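Putative hemin ABC transport system, membrane protein (PDB 5B57) forms the transmembrane subunit of a heme-importing ABC transporter and, as in related permeases, probably provides the path by which its substrate crosses the membrane. Local coordinates at residues Ala111-Gly116 with Pro243-Val248; Ala249-Leu254 with Val298-Ser303; Val69-Gly74 with Pro106-Ala111; Gly64-Val69 with Thr342-Leu347. All coordinates share one frame; numbering follows the deposited sequence.

Interaction 1: Ala111-Gly116 with Pro243-Val248; sequences ALLVGG and PTLAAV. With DMU (decyl-beta-D-maltopyranoside), chain E.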
loop_
_atom_site.group_PDB
_atom_site.type_symbol
_atom_site.label_atom_id
_atom_site.label_comp_id
_atom_site.label_asym_id
_atom_site.label_seq_id
_atom_site.Cartn_x
_atom_site.Cartn_y
_atom_site.Cartn_z
ATOM N N ALA A 111 -4.013 4.533 33.931
ATOM C CA ALA A 111 -4.856 4.748 32.758
ATOM C C ALA A 111 -4.498 6.045 32.020
ATOM O O ALA A 111 -4.519 6.070 30.794
ATOM C CB ALA A 111 -6.331 4.741 33.138
ATOM N N LEU A 112 -4.149 7.123 32.735
ATOM C CA LEU A 112 -3.713 8.341 32.049
ATOM C C LEU A 112 -2.378 8.144 31.338
ATOM O O LEU A 112 -2.211 8.602 30.204
ATOM C CB LEU A 112 -3.603 9.515 33.024
ATOM C CG LEU A 112 -4.912 9.981 33.630
ATOM C CD1 LEU A 112 -4.639 11.058 34.630
ATOM C CD2 LEU A 112 -5.842 10.464 32.543
ATOM N N LEU A 113 -1.408 7.483 31.988
ATOM C CA LEU A 113 -0.120 7.203 31.347
ATOM C C LEU A 113 -0.261 6.310 30.120
ATOM O O LEU A 113 0.444 6.522 29.125
ATOM C CB LEU A 113 0.836 6.546 32.336
ATOM C CG LEU A 113 1.484 7.394 33.417
ATOM C CD1 LEU A 113 2.523 6.524 34.107
ATOM C CD2 LEU A 113 2.100 8.648 32.809
ATOM N N VAL A 114 -1.156 5.316 30.170
ATOM C CA VAL A 114 -1.347 4.424 29.031
ATOM C C VAL A 114 -2.011 5.169 27.873
ATOM O O VAL A 114 -1.511 5.181 26.743
ATOM C CB VAL A 114 -2.160 3.181 29.451
ATOM C CG1 VAL A 114 -2.819 2.562 28.283
ATOM C CG2 VAL A 114 -1.259 2.153 30.075
ATOM N N GLY A 115 -3.150 5.802 28.136
ATOM C CA GLY A 115 -3.816 6.559 27.089
ATOM C C GLY A 115 -2.957 7.648 26.486
ATOM O O GLY A 115 -2.745 7.677 25.278
ATOM N N GLY A 116 -2.472 8.568 27.312
ATOM C CA GLY A 116 -1.571 9.586 26.803
ATOM C C GLY A 116 -0.374 8.998 26.083
ATOM O O GLY A 116 0.068 9.526 25.062
ATOM N N PRO A 243 5.175 2.118 43.386
ATOM C CA PRO A 243 6.603 1.873 43.129
ATOM C C PRO A 243 6.940 1.635 41.661
ATOM O O PRO A 243 7.995 2.096 41.203
ATOM C CB PRO A 243 6.915 0.648 44.006
ATOM C CG PRO A 243 5.583 0.142 44.512
ATOM C CD PRO A 243 4.686 1.326 44.527
ATOM N N THR A 244 6.070 0.952 40.895
ATOM C CA THR A 244 6.382 0.769 39.481
ATOM C C THR A 244 6.072 2.026 38.668
ATOM O O THR A 244 6.869 2.404 37.800
ATOM C CB THR A 244 5.662 -0.461 38.897
ATOM O OG1 THR A 244 4.243 -0.315 39.002
ATOM C CG2 THR A 244 6.120 -1.750 39.598
ATOM N N LEU A 245 4.948 2.705 38.940
ATOM C CA LEU A 245 4.687 3.991 38.284
ATOM C C LEU A 245 5.864 4.965 38.415
ATOM O O LEU A 245 6.170 5.712 37.484
ATOM C CB LEU A 245 3.420 4.624 38.849
ATOM C CG LEU A 245 2.149 3.943 38.369
ATOM C CD1 LEU A 245 0.993 4.464 39.178
ATOM C CD2 LEU A 245 1.953 4.279 36.918
ATOM N N ALA A 246 6.530 4.978 39.567
ATOM C CA ALA A 246 7.778 5.725 39.706
ATOM C C ALA A 246 8.749 5.448 38.572
ATOM O O ALA A 246 9.555 6.316 38.216
ATOM C CB ALA A 246 8.472 5.361 41.018
ATOM N N ALA A 247 8.752 4.223 38.062
ATOM C CA ALA A 247 9.639 3.855 36.977
ATOM C C ALA A 247 8.999 4.043 35.607
ATOM O O ALA A 247 9.649 4.537 34.681
ATOM C CB ALA A 247 10.085 2.404 37.150
ATOM N N VAL A 248 7.715 3.694 35.477
ATOM C CA VAL A 248 7.031 3.742 34.181
ATOM C C VAL A 248 6.863 5.184 33.693
ATOM O O VAL A 248 7.143 5.503 32.530
ATOM C CB VAL A 248 5.679 3.020 34.281
ATOM C CG1 VAL A 248 4.856 3.225 33.014
ATOM C CG2 VAL A 248 5.916 1.566 34.543
HETATM C C1 DMU E . 6.342 8.282 43.280
HETATM C C2 DMU E . 5.920 7.423 44.442
HETATM C C3 DMU E . 4.882 8.166 45.292
HETATM C C4 DMU E . 3.707 8.682 44.410
HETATM O O5 DMU E . 4.230 9.444 43.292
HETATM C C6 DMU E . 5.115 8.648 42.469
HETATM O O7 DMU E . 4.385 7.290 46.305
HETATM O O16 DMU E . 5.522 9.391 41.321
HETATM C C18 DMU E . 4.858 8.935 40.141
HETATM C C19 DMU E . 4.086 10.091 39.533
HETATM C C22 DMU E . 3.199 9.615 38.397
HETATM C C25 DMU E . 2.771 10.785 37.514
HETATM C C28 DMU E . 2.977 10.461 36.033
HETATM C C31 DMU E . 3.702 11.601 35.302
HETATM C C34 DMU E . 2.994 11.946 33.983
HETATM C C37 DMU E . 3.985 12.477 32.933
HETATM C C40 DMU E . 3.408 12.365 31.509
HETATM C C43 DMU E . 2.694 13.639 31.101
HETATM O O49 DMU E . 7.280 7.572 42.457
HETATM O O55 DMU E . 7.059 7.072 45.241
HETATM C C57 DMU E . 2.734 9.561 45.212
HETATM O O61 DMU E . 1.942 8.734 46.081
HETATM C C5 DMU E . 5.535 6.938 48.431
HETATM C C7 DMU E . 5.104 5.498 48.701
HETATM C C8 DMU E . 3.667 5.436 49.218
HETATM C C9 DMU E . 2.737 6.232 48.324
HETATM O O1 DMU E . 3.168 7.597 48.281
HETATM C C10 DMU E . 4.455 7.734 47.657
HETATM O O2 DMU E . 3.226 4.064 49.264
HETATM O O3 DMU E . 6.769 6.932 47.686
HETATM O O4 DMU E . 5.983 4.921 49.678
HETATM C C11 DMU E . 1.315 6.167 48.846
HETATM O O6 DMU E . 1.302 5.475 50.113
#

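Interaction 2: Ala249-Leu254 with Val298-Ser303; sequences APCVAL and VGALVS. With DMU (decyl-beta-D-maltopyranoside), chain E.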
loop_
_atom_site.group_PDB
_atom_site.type_symbol
_atom_site.label_atom_id
_atom_site.label_comp_id
_atom_site.label_asym_id
_atom_site.label_seq_id
_atom_site.Cartn_x
_atom_site.Cartn_y
_atom_site.Cartn_z
ATOM N N ALA A 249 6.379 6.068 34.574
ATOM C CA ALA A 249 6.069 7.451 34.240
ATOM C C ALA A 249 7.252 8.186 33.608
ATOM O O ALA A 249 7.091 8.746 32.515
ATOM C CB ALA A 249 5.560 8.194 35.484
ATOM N N PRO A 250 8.444 8.233 34.229
ATOM C CA PRO A 250 9.558 8.961 33.582
ATOM C C PRO A 250 9.929 8.426 32.214
ATOM O O PRO A 250 10.241 9.215 31.308
ATOM C CB PRO A 250 10.713 8.814 34.584
ATOM C CG PRO A 250 10.303 7.746 35.514
ATOM C CD PRO A 250 8.815 7.807 35.590
ATOM N N CYS A 251 9.900 7.106 32.028
ATOM C CA CYS A 251 10.013 6.554 30.684
ATOM C C CYS A 251 9.008 7.197 29.735
ATOM O O CYS A 251 9.381 7.784 28.714
ATOM C CB CYS A 251 9.811 5.046 30.730
ATOM S SG CYS A 251 11.235 4.155 31.319
ATOM N N VAL A 252 7.720 7.086 30.055
ATOM C CA VAL A 252 6.685 7.637 29.181
ATOM C C VAL A 252 6.891 9.129 28.992
ATOM O O VAL A 252 6.754 9.648 27.881
ATOM C CB VAL A 252 5.283 7.327 29.740
ATOM C CG1 VAL A 252 4.194 7.886 28.834
ATOM C CG2 VAL A 252 5.106 5.809 29.974
ATOM N N ALA A 253 7.252 9.844 30.059
ATOM C CA ALA A 253 7.466 11.282 29.895
ATOM C C ALA A 253 8.708 11.558 29.056
ATOM O O ALA A 253 8.719 12.499 28.253
ATOM C CB ALA A 253 7.555 11.977 31.250
ATOM N N LEU A 254 9.754 10.733 29.196
ATOM C CA LEU A 254 10.956 10.989 28.407
ATOM C C LEU A 254 10.739 10.647 26.928
ATOM O O LEU A 254 11.112 11.432 26.044
ATOM C CB LEU A 254 12.156 10.244 28.988
ATOM C CG LEU A 254 13.381 10.327 28.072
ATOM C CD1 LEU A 254 14.125 11.655 28.182
ATOM C CD2 LEU A 254 14.327 9.180 28.294
ATOM N N VAL A 298 6.124 2.991 24.806
ATOM C CA VAL A 298 5.299 1.789 24.705
ATOM C C VAL A 298 5.896 0.649 25.527
ATOM O O VAL A 298 5.168 -0.110 26.181
ATOM C CB VAL A 298 5.124 1.397 23.226
ATOM C CG1 VAL A 298 4.356 0.090 23.101
ATOM C CG2 VAL A 298 4.423 2.502 22.482
ATOM N N GLY A 299 7.223 0.497 25.507
ATOM C CA GLY A 299 7.818 -0.605 26.254
ATOM C C GLY A 299 7.563 -0.482 27.742
ATOM O O GLY A 299 7.273 -1.466 28.418
ATOM N N ALA A 300 7.664 0.737 28.269
ATOM C CA ALA A 300 7.294 0.977 29.652
ATOM C C ALA A 300 5.842 0.617 29.915
ATOM O O ALA A 300 5.525 0.105 30.991
ATOM C CB ALA A 300 7.549 2.436 30.012
ATOM N N LEU A 301 4.949 0.855 28.954
ATOM C CA LEU A 301 3.515 0.747 29.233
ATOM C C LEU A 301 3.021 -0.687 29.147
ATOM O O LEU A 301 2.301 -1.158 30.034
ATOM C CB LEU A 301 2.730 1.621 28.267
ATOM C CG LEU A 301 2.920 3.079 28.627
ATOM C CD1 LEU A 301 2.418 4.015 27.520
ATOM C CD2 LEU A 301 2.199 3.297 29.939
ATOM N N VAL A 302 3.366 -1.378 28.063
ATOM C CA VAL A 302 3.034 -2.788 27.941
ATOM C C VAL A 302 3.579 -3.553 29.130
ATOM O O VAL A 302 3.006 -4.565 29.527
ATOM C CB VAL A 302 3.571 -3.333 26.606
ATOM C CG1 VAL A 302 2.964 -4.677 26.290
ATOM C CG2 VAL A 302 3.233 -2.377 25.512
ATOM N N SER A 303 4.665 -3.057 29.744
ATOM C CA SER A 303 5.323 -3.771 30.839
ATOM C C SER A 303 4.419 -3.933 32.037
ATOM O O SER A 303 4.569 -4.898 32.802
ATOM C CB SER A 303 6.585 -3.040 31.284
ATOM O OG SER A 303 7.671 -3.364 30.431
HETATM C C1 DMU E . 6.342 8.282 43.280
HETATM C C2 DMU E . 5.920 7.423 44.442
HETATM C C3 DMU E . 4.882 8.166 45.292
HETATM C C4 DMU E . 3.707 8.682 44.410
HETATM O O5 DMU E . 4.230 9.444 43.292
HETATM C C6 DMU E . 5.115 8.648 42.469
HETATM O O7 DMU E . 4.385 7.290 46.305
HETATM O O16 DMU E . 5.522 9.391 41.321
HETATM C C18 DMU E . 4.858 8.935 40.141
HETATM C C19 DMU E . 4.086 10.091 39.533
HETATM C C22 DMU E . 3.199 9.615 38.397
HETATM C C25 DMU E . 2.771 10.785 37.514
HETATM C C28 DMU E . 2.977 10.461 36.033
HETATM C C31 DMU E . 3.702 11.601 35.302
HETATM C C34 DMU E . 2.994 11.946 33.983
HETATM C C37 DMU E . 3.985 12.477 32.933
HETATM C C40 DMU E . 3.408 12.365 31.509
HETATM C C43 DMU E . 2.694 13.639 31.101
HETATM O O49 DMU E . 7.280 7.572 42.457
HETATM O O55 DMU E . 7.059 7.072 45.241
HETATM C C57 DMU E . 2.734 9.561 45.212
HETATM O O61 DMU E . 1.942 8.734 46.081
HETATM C C5 DMU E . 5.535 6.938 48.431
HETATM C C7 DMU E . 5.104 5.498 48.701
HETATM C C8 DMU E . 3.667 5.436 49.218
HETATM C C9 DMU E . 2.737 6.232 48.324
HETATM O O1 DMU E . 3.168 7.597 48.281
HETATM C C10 DMU E . 4.455 7.734 47.657
HETATM O O2 DMU E . 3.226 4.064 49.264
HETATM O O3 DMU E . 6.769 6.932 47.686
HETATM O O4 DMU E . 5.983 4.921 49.678
HETATM C C11 DMU E . 1.315 6.167 48.846
HETATM O O6 DMU E . 1.302 5.475 50.113
#

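Interaction 3: Val69-Gly74 with Pro106-Ala111; sequences VALCVG and PRVVLA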
loop_
_atom_site.group_PDB
_atom_site.type_symbol
_atom_site.label_atom_id
_atom_site.label_comp_id
_atom_site.label_asym_id
_atom_site.label_seq_id
_atom_site.Cartn_x
_atom_site.Cartn_y
_atom_site.Cartn_z
ATOM N N VAL A 69 -13.683 11.983 38.867
ATOM C CA VAL A 69 -14.787 11.086 39.182
ATOM C C VAL A 69 -14.301 9.648 39.219
ATOM O O VAL A 69 -14.832 8.837 39.982
ATOM C CB VAL A 69 -15.974 11.277 38.218
ATOM C CG1 VAL A 69 -15.649 12.325 37.212
ATOM C CG2 VAL A 69 -16.399 9.963 37.540
ATOM N N ALA A 70 -13.246 9.316 38.464
ATOM C CA ALA A 70 -12.769 7.934 38.436
ATOM C C ALA A 70 -12.396 7.425 39.824
ATOM O O ALA A 70 -12.591 6.234 40.114
ATOM C CB ALA A 70 -11.574 7.800 37.498
ATOM N N LEU A 71 -11.868 8.300 40.697
ATOM C CA LEU A 71 -11.448 7.866 42.031
ATOM C C LEU A 71 -12.629 7.468 42.907
ATOM O O LEU A 71 -12.474 6.637 43.809
ATOM C CB LEU A 71 -10.662 8.967 42.731
ATOM C CG LEU A 71 -9.284 9.277 42.179
ATOM C CD1 LEU A 71 -8.915 10.702 42.526
ATOM C CD2 LEU A 71 -8.261 8.300 42.735
ATOM N N CYS A 72 -13.808 8.035 42.656
ATOM C CA CYS A 72 -14.980 7.820 43.483
ATOM C C CYS A 72 -15.858 6.658 43.048
ATOM O O CYS A 72 -16.727 6.262 43.834
ATOM C CB CYS A 72 -15.825 9.078 43.499
ATOM S SG CYS A 72 -14.857 10.484 43.929
ATOM N N VAL A 73 -15.665 6.108 41.843
ATOM C CA VAL A 73 -16.572 5.082 41.343
ATOM C C VAL A 73 -15.897 3.717 41.142
ATOM O O VAL A 73 -16.433 2.889 40.424
ATOM C CB VAL A 73 -17.255 5.538 40.041
ATOM C CG1 VAL A 73 -18.356 6.572 40.324
ATOM C CG2 VAL A 73 -16.210 6.081 39.092
ATOM N N GLY A 74 -14.767 3.430 41.783
ATOM C CA GLY A 74 -14.244 2.070 41.672
ATOM C C GLY A 74 -15.005 1.047 42.505
ATOM O O GLY A 74 -16.214 1.181 42.697
ATOM N N PRO A 106 -3.191 4.778 41.870
ATOM C CA PRO A 106 -2.249 4.204 40.891
ATOM C C PRO A 106 -2.937 3.643 39.665
ATOM O O PRO A 106 -2.362 3.653 38.575
ATOM C CB PRO A 106 -1.532 3.094 41.683
ATOM C CG PRO A 106 -1.802 3.392 43.106
ATOM C CD PRO A 106 -3.180 4.000 43.116
ATOM N N ARG A 107 -4.168 3.167 39.812
ATOM C CA ARG A 107 -4.881 2.645 38.667
ATOM C C ARG A 107 -5.383 3.774 37.786
ATOM O O ARG A 107 -5.284 3.702 36.557
ATOM C CB ARG A 107 -6.025 1.760 39.143
ATOM C CG ARG A 107 -6.921 1.312 38.048
ATOM C CD ARG A 107 -7.494 -0.044 38.321
ATOM N NE ARG A 107 -8.478 -0.359 37.301
ATOM C CZ ARG A 107 -9.149 -1.499 37.258
ATOM N NH1 ARG A 107 -8.932 -2.421 38.184
ATOM N NH2 ARG A 107 -10.028 -1.722 36.295
ATOM N N VAL A 108 -5.899 4.841 38.389
ATOM C CA VAL A 108 -6.340 5.974 37.580
ATOM C C VAL A 108 -5.158 6.632 36.896
ATOM O O VAL A 108 -5.211 6.931 35.700
ATOM C CB VAL A 108 -7.130 6.985 38.426
ATOM C CG1 VAL A 108 -7.318 8.237 37.630
ATOM C CG2 VAL A 108 -8.480 6.404 38.807
ATOM N N VAL A 109 -4.058 6.828 37.629
ATOM C CA VAL A 109 -2.857 7.409 37.023
ATOM C C VAL A 109 -2.311 6.508 35.910
ATOM O O VAL A 109 -1.891 6.995 34.857
ATOM C CB VAL A 109 -1.814 7.715 38.114
ATOM C CG1 VAL A 109 -0.442 7.352 37.683
ATOM C CG2 VAL A 109 -1.814 9.152 38.349
ATOM N N LEU A 110 -2.339 5.185 36.099
ATOM C CA LEU A 110 -1.848 4.301 35.049
ATOM C C LEU A 110 -2.686 4.443 33.788
ATOM O O LEU A 110 -2.140 4.505 32.681
ATOM C CB LEU A 110 -1.824 2.841 35.529
ATOM C CG LEU A 110 -1.184 1.814 34.574
ATOM C CD1 LEU A 110 0.295 2.051 34.413
ATOM C CD2 LEU A 110 -1.399 0.411 35.033
ATOM N N ALA A 111 -4.013 4.533 33.931
ATOM C CA ALA A 111 -4.856 4.748 32.758
ATOM C C ALA A 111 -4.498 6.045 32.020
ATOM O O ALA A 111 -4.519 6.070 30.794
ATOM C CB ALA A 111 -6.331 4.741 33.138
#

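Interaction 4: Gly64-Val69 with Thr342-Leu347; sequences GAMSVV and TLAADL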
loop_
_atom_site.group_PDB
_atom_site.type_symbol
_atom_site.label_atom_id
_atom_site.label_comp_id
_atom_site.label_asym_id
_atom_site.label_seq_id
_atom_site.Cartn_x
_atom_site.Cartn_y
_atom_site.Cartn_z
ATOM N N GLY A 64 -9.449 15.805 32.965
ATOM C CA GLY A 64 -9.325 16.117 34.382
ATOM C C GLY A 64 -10.587 15.806 35.155
ATOM O O GLY A 64 -10.543 15.153 36.196
ATOM N N ALA A 65 -11.738 16.255 34.646
ATOM C CA ALA A 65 -13.012 16.011 35.318
ATOM C C ALA A 65 -13.245 14.526 35.504
ATOM O O ALA A 65 -13.294 14.040 36.638
ATOM C CB ALA A 65 -14.178 16.600 34.526
ATOM N N MET A 66 -13.406 13.814 34.400
ATOM C CA MET A 66 -13.512 12.363 34.395
ATOM C C MET A 66 -12.518 11.698 35.349
ATOM O O MET A 66 -12.884 10.817 36.139
ATOM C CB MET A 66 -13.292 11.841 32.981
ATOM C CG MET A 66 -12.983 10.389 32.978
ATOM S SD MET A 66 -13.945 9.557 31.735
ATOM C CE MET A 66 -15.599 9.773 32.401
ATOM N N SER A 67 -11.255 12.136 35.286
ATOM C CA SER A 67 -10.235 11.619 36.195
ATOM C C SER A 67 -10.685 11.694 37.656
ATOM O O SER A 67 -10.660 10.698 38.384
ATOM C CB SER A 67 -8.953 12.404 35.986
ATOM O OG SER A 67 -7.852 11.649 36.368
ATOM N N VAL A 68 -11.098 12.884 38.097
ATOM C CA VAL A 68 -11.576 13.070 39.463
ATOM C C VAL A 68 -12.709 12.104 39.775
ATOM O O VAL A 68 -12.714 11.452 40.827
ATOM C CB VAL A 68 -12.001 14.536 39.672
ATOM C CG1 VAL A 68 -12.964 14.674 40.838
ATOM C CG2 VAL A 68 -10.792 15.389 39.916
ATOM N N VAL A 69 -13.683 11.983 38.867
ATOM C CA VAL A 69 -14.787 11.086 39.182
ATOM C C VAL A 69 -14.301 9.648 39.219
ATOM O O VAL A 69 -14.832 8.837 39.982
ATOM C CB VAL A 69 -15.974 11.277 38.218
ATOM C CG1 VAL A 69 -15.649 12.325 37.212
ATOM C CG2 VAL A 69 -16.399 9.963 37.540
ATOM N N THR A 342 -8.899 5.967 27.258
ATOM C CA THR A 342 -8.472 4.813 28.055
ATOM C C THR A 342 -9.165 4.789 29.406
ATOM O O THR A 342 -9.649 3.749 29.866
ATOM C CB THR A 342 -6.966 4.866 28.272
ATOM O OG1 THR A 342 -6.315 4.955 27.008
ATOM C CG2 THR A 342 -6.494 3.646 29.019
ATOM N N LEU A 343 -9.165 5.936 30.074
ATOM C CA LEU A 343 -9.838 6.075 31.352
ATOM C C LEU A 343 -11.335 5.780 31.229
ATOM O O LEU A 343 -11.907 5.047 32.042
ATOM C CB LEU A 343 -9.562 7.488 31.844
ATOM C CG LEU A 343 -10.058 8.058 33.142
ATOM C CD1 LEU A 343 -9.438 7.317 34.304
ATOM C CD2 LEU A 343 -9.592 9.489 33.076
ATOM N N ALA A 344 -11.987 6.337 30.205
ATOM C CA ALA A 344 -13.377 5.985 29.935
ATOM C C ALA A 344 -13.545 4.475 29.782
ATOM O O ALA A 344 -14.556 3.905 30.236
ATOM C CB ALA A 344 -13.866 6.716 28.684
ATOM N N ALA A 345 -12.551 3.814 29.165
ATOM C CA ALA A 345 -12.587 2.365 28.982
ATOM C C ALA A 345 -12.380 1.603 30.288
ATOM O O ALA A 345 -12.980 0.531 30.463
ATOM C CB ALA A 345 -11.546 1.925 27.968
ATOM N N ASP A 346 -11.518 2.108 31.201
ATOM C CA ASP A 346 -11.265 1.376 32.445
ATOM C C ASP A 346 -12.342 1.649 33.471
ATOM O O ASP A 346 -12.729 0.746 34.224
ATOM C CB ASP A 346 -9.898 1.711 33.036
ATOM C CG ASP A 346 -9.487 0.742 34.164
ATOM O OD1 ASP A 346 -9.285 -0.460 33.874
ATOM O OD2 ASP A 346 -9.347 1.182 35.332
ATOM N N LEU A 347 -12.833 2.886 33.508
ATOM C CA LEU A 347 -14.067 3.156 34.218
ATOM C C LEU A 347 -15.196 2.267 33.718
ATOM O O LEU A 347 -16.047 1.849 34.509
ATOM C CB LEU A 347 -14.416 4.617 34.064
ATOM C CG LEU A 347 -14.874 5.238 35.356
ATOM C CD1 LEU A 347 -14.228 6.583 35.383
ATOM C CD2 LEU A 347 -16.382 5.340 35.315
#

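Interaction 1: Ala111-Gly116 with Pro243-Val248
A buried leucine-valine patch in the transmembrane helix bundle joins Leu113 of helix 94-128 to Leu245 and Val248 of helix 242-260. The two branches of Leu113 do separate jobs. CD1 reaches across to helix 242-260, where it meets the CD2 methyl of Leu245 at 3.6 Å and, more loosely, CG1 of Val248 at 4.2 Å. Leu245 and Val248 lie three residues apart, on neighbouring turns of one helix face, so a single methyl of Leu113 touches both. The Leu245 side chain starts off to one side and only its end turns toward Leu113, whereas Val248 points at the facing helix from its first bond. Such apolar packing between helices far apart in sequence builds the all-helical core of this FecCD-type permease. The second branch of Leu113 faces a bound detergent: its CD2 lies 3.6 Å from C34 in the decyl chain of the decyl maltoside, which is also hydrogen-bonded to Asp102 OD1. With CG beside the backbone N (chi1 -75°), the Leu113 fork spreads between helix and alkyl chain. Leu245 also packs against Pro106, Val109 and Leu110 of helix 94-128, while Val248 touches Ala300 and Cys304 of helix 283-305.

Interaction 2: Ala249-Leu254 with Val298-Ser303
Cys251 and Val252 of helix 242-260 pack against Ala300 and Leu301 of helix 283-305, the two segments running roughly antiparallel at 148° with their axes 8.6 Å apart at closest approach. The contacts between the helices are all apolar. The small residues meet through their first side-chain atoms, Cys251 CB lying 3.5 Å from Ala300 CB. Next to this pair, the CG2 methyl of Val252 sets itself against the branch point of Leu301, 3.7 Å from its CG, and both leucine methyls lie around it. The two side chains cross at about a right angle. With CG1 anti to the backbone N (chi1 -180°), Val252 leaves CG2 as the branch that faces helix 283-305; the same methyl grazes Ala300 CB at 4.2 Å. Contacts to the detergent form a second group, made by other residues of helix 242-260: Ala249 CB lies 3.5 Å from C28 of the decyl chain, and Ala253 CB, one turn on, 4.0 Å from C37. Backbone bonds make up the third. Pro250 has no N-H to give to the preceding turn, and the helix is kinked there, though Ala253 N still bonds to Ala249 O. Phe174 of helix 168-188 touches both Cys251 and Ala300. With no hydrogen bond or charge between them, the segments meet through dispersion between small and branched apolar groups alone.

Interaction 3: Val69-Gly74 with Pro106-Ala111
Val108 turns its CG2 methyl to Ala70 because CG1 stands anti to the backbone N (chi1 169°), which places CG2 beside that nitrogen and in front of helix 54-72. CG2 meets Ala70 CB at 3.6 Å, methyl against methyl, where the two backbones come nearest, the CA atoms of Ala70 and Val108 being 6.8 Å apart. Leu71 adds a looser flank. Its CG also lies beside its own backbone N (chi1 -70°), and the side chain leaves the helix obliquely before its end bends back, bringing CD2 within 4.4 Å of the same Val108 methyl. One valine branch therefore fits against two successive residues of the facing segment. The partner segment belongs to a kinked part of helix 94-128: Pro106 offers no N-H and Arg107 N likewise lacks a bond to the turn before, while Leu110 N bonds to Pro106 O. No hydrogen bond links the two segments directly, but helix 94-128 does reach helix 54-72 through Arg104 NH2, which hydrogen-bonds to Ala70 O. Around this pairing of helices 54-72 and 94-128, helix 327-352 packs on Ala70 through Leu343 and Leu347, and its Asp346 forms a salt bridge with Arg107, while helix 242-260 presents Trp242 to Pro106.

Interaction 4: Gly64-Val69 with Thr342-Leu347
Met66 of helix 54-72 and Leu343 of helix 327-352 make the tight part of this contact. They run past each other in opposite senses, so the methionine CG rests against the leucine fork, 3.5 Å from CD2 and 3.7 Å from CG. CG stands nearly anti to the backbone N of Met66 (chi1 163°), which carries the chain out toward the facing helix; it then bends, bringing SD over the backbone of Ala344, 4.0 Å from its CA. The same Leu343 CD2 lies beside the main chain of Ser67, the residue after Met66, 3.8 Å from its N, and Ser67 CB is a little farther from that methyl. The side chain of Ser67 heads away overall and rests on Val108 and Leu112 of helix 94-128. The contact opens toward Ala344 at its margin, although Met66, itself partly exposed, is the most covered residue. It is looser at the later turn, where Leu347 points at the facing helix and is substantially covered without a close atom contact, while Val69 points off to one side. The axes remain 10.4 Å apart at closest approach and cross at 25°, nearly parallel. No hydrogen bond or charge pair joins the segments. A helix near the start of the chain thus lies beside one near its end, in side-by-side packing of predicted transmembrane helices within the all-helical bundle of a FecCD-type permease.

Interactions 1 and 2 form the deeper part of the set, with centres 7 Å apart and helix 242-260 in common; Leu113 packs on Ala249 between them, and both border the decyl maltoside. Interactions 3 and 4 lie farther from the chain centre and both use helix 54-72, interaction 4 being the less buried. Helix 94-128 ties the groups together, since interactions 1 and 3 share Ala111 and Leu245 bridges them. All four contacts are apolar within themselves. Polar chemistry enters between them, where the Arg107-Asp346 salt bridge joins the segments of interactions 3 and 4. Interaction 2 touches neither interaction 3 nor interaction 4.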